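Local coordinates for periplasmic binding protein (Veillonella parvula, PDB 4MO9), which probably binds an iron-siderophore or related metal complex in the cleft between its two lobes and delivers it to a membrane transporter, at residues M81-T86 and G277-E282. Residues are numbered along the deposited sequence; the frame is centred on the assembly and turned at random.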
# COMPACT_ATOMS: atom_id res chain seq x y z
N MSE A 81 -5.97 -10.73 -5.03
CA MSE A 81 -6.33 -10.63 -3.62
C MSE A 81 -7.82 -10.96 -3.41
O MSE A 81 -8.18 -11.68 -2.48
CB MSE A 81 -6.02 -9.23 -3.08
CG MSE A 81 -4.54 -8.93 -2.95
SE MSE A 81 -4.26 -7.10 -2.32
CE MSE A 81 -2.37 -7.26 -1.88
N TRP A 82 -8.67 -10.43 -4.28
CA TRP A 82 -10.10 -10.72 -4.22
C TRP A 82 -10.40 -12.22 -4.27
O TRP A 82 -11.22 -12.71 -3.49
CB TRP A 82 -10.87 -9.98 -5.33
CG TRP A 82 -12.35 -10.17 -5.24
CD1 TRP A 82 -13.16 -10.80 -6.13
CD2 TRP A 82 -13.20 -9.72 -4.17
NE1 TRP A 82 -14.47 -10.77 -5.69
CE2 TRP A 82 -14.52 -10.11 -4.49
CE3 TRP A 82 -12.97 -9.01 -2.99
CZ2 TRP A 82 -15.61 -9.82 -3.66
CZ3 TRP A 82 -14.04 -8.73 -2.16
CH2 TRP A 82 -15.35 -9.13 -2.50
N LYS A 83 -9.73 -12.95 -5.17
CA LYS A 83 -9.95 -14.40 -5.26
C LYS A 83 -9.51 -15.09 -3.98
O LYS A 83 -10.20 -15.97 -3.46
CB LYS A 83 -9.16 -15.02 -6.42
CG LYS A 83 -9.46 -14.49 -7.80
CD LYS A 83 -8.45 -15.09 -8.80
CE LYS A 83 -7.98 -14.05 -9.83
NZ LYS A 83 -6.60 -14.31 -10.29
N HIS A 84 -8.34 -14.71 -3.49
CA HIS A 84 -7.76 -15.35 -2.32
C HIS A 84 -8.65 -15.11 -1.10
O HIS A 84 -8.99 -16.03 -0.35
CB HIS A 84 -6.36 -14.80 -2.07
CG HIS A 84 -5.62 -15.51 -0.98
ND1 HIS A 84 -5.17 -16.80 -1.11
CD2 HIS A 84 -5.24 -15.10 0.26
CE1 HIS A 84 -4.55 -17.17 -0.00
NE2 HIS A 84 -4.58 -16.15 0.85
N PHE A 85 -9.05 -13.85 -0.92
CA PHE A 85 -9.80 -13.47 0.26
C PHE A 85 -11.20 -14.09 0.24
O PHE A 85 -11.68 -14.59 1.25
CB PHE A 85 -9.87 -11.95 0.39
CG PHE A 85 -8.53 -11.28 0.56
CD1 PHE A 85 -7.38 -12.03 0.82
CD2 PHE A 85 -8.41 -9.90 0.46
CE1 PHE A 85 -6.14 -11.41 0.96
CE2 PHE A 85 -7.18 -9.27 0.60
CZ PHE A 85 -6.04 -10.02 0.85
N THR A 86 -11.85 -14.06 -0.92
CA THR A 86 -13.21 -14.60 -1.03
C THR A 86 -13.20 -16.12 -0.90
O THR A 86 -14.16 -16.71 -0.40
CB THR A 86 -13.93 -14.16 -2.33
OG1 THR A 86 -13.15 -14.50 -3.48
CG2 THR A 86 -14.16 -12.66 -2.31
N GLY A 277 2.78 -10.92 -5.76
CA GLY A 277 1.48 -11.09 -5.11
C GLY A 277 1.09 -12.55 -4.93
O GLY A 277 1.96 -13.43 -4.90
N PHE A 278 -0.21 -12.81 -4.82
CA PHE A 278 -0.70 -14.17 -4.56
C PHE A 278 -0.58 -15.10 -5.75
O PHE A 278 -0.54 -16.33 -5.58
CB PHE A 278 -2.15 -14.13 -4.07
CG PHE A 278 -2.31 -13.54 -2.71
CD1 PHE A 278 -2.00 -14.29 -1.57
CD2 PHE A 278 -2.75 -12.23 -2.55
CE1 PHE A 278 -2.13 -13.74 -0.30
CE2 PHE A 278 -2.89 -11.67 -1.29
CZ PHE A 278 -2.58 -12.43 -0.16
N GLU A 279 -0.53 -14.54 -6.95
CA GLU A 279 -0.39 -15.34 -8.17
C GLU A 279 0.99 -15.12 -8.74
O GLU A 279 1.15 -14.52 -9.80
CB GLU A 279 -1.42 -14.93 -9.21
CG GLU A 279 -2.81 -14.89 -8.67
CD GLU A 279 -3.77 -15.74 -9.46
OE1 GLU A 279 -3.39 -16.21 -10.57
OE2 GLU A 279 -4.90 -15.94 -8.97
N ALA A 280 1.99 -15.63 -8.03
CA ALA A 280 3.38 -15.39 -8.38
C ALA A 280 4.17 -16.58 -7.88
O ALA A 280 3.87 -17.13 -6.81
CB ALA A 280 3.87 -14.12 -7.72
N THR A 281 5.17 -16.99 -8.65
CA THR A 281 6.09 -18.02 -8.20
C THR A 281 7.51 -17.47 -8.27
O THR A 281 7.78 -16.54 -9.02
CB THR A 281 6.01 -19.29 -9.06
OG1 THR A 281 6.58 -19.03 -10.34
CG2 THR A 281 4.55 -19.72 -9.22
N GLU A 282 8.41 -18.05 -7.48
CA GLU A 282 9.81 -17.63 -7.45
C GLU A 282 10.45 -17.65 -8.85
O GLU A 282 11.06 -16.67 -9.27
CB GLU A 282 10.60 -18.50 -6.47
CG GLU A 282 12.10 -18.25 -6.44
CD GLU A 282 12.46 -16.97 -5.71
OE1 GLU A 282 11.64 -16.48 -4.91
OE2 GLU A 282 13.59 -16.46 -5.94
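Phe278 reaches across the cleft of this two-lobed, TroA-like periplasmic binding protein and lands on helix 79-88. There it joins His84 and Phe85 in an aromatic cluster. Its chi1 of -69° sets CG anti to the carbonyl carbon, and CB carries the ring toward the helix. Over one face of the ring lies the imidazole of His84, and CD1 is 3.8 Å from His84 CD2. CE1 sits over the imidazole face and comes closest to it, 3.4 Å from His84 CD2. The two rings form an offset stack, with planes 19° apart. At the ring edge, CD2 and CE2 are met by Met81 CG, which sits 3.6 Å from Phe278 CE2 and near the ring plane. At the tip, CZ touches Phe85 CE1 at 3.9 Å, where the two rings meet obliquely. Trp364 packs edge-to-face on Phe278, while Ser359 O accepts a hydrogen bond from His84 NE2 and so helps fix the stacked imidazole. Glu279, the next residue, adds a salt bridge to Lys83, whose NZ has a second partner in Tyr266 OH. Lys83 NZ meets Glu279 OE2 at 2.7 Å, from above the carboxylate plane, 70° out of it.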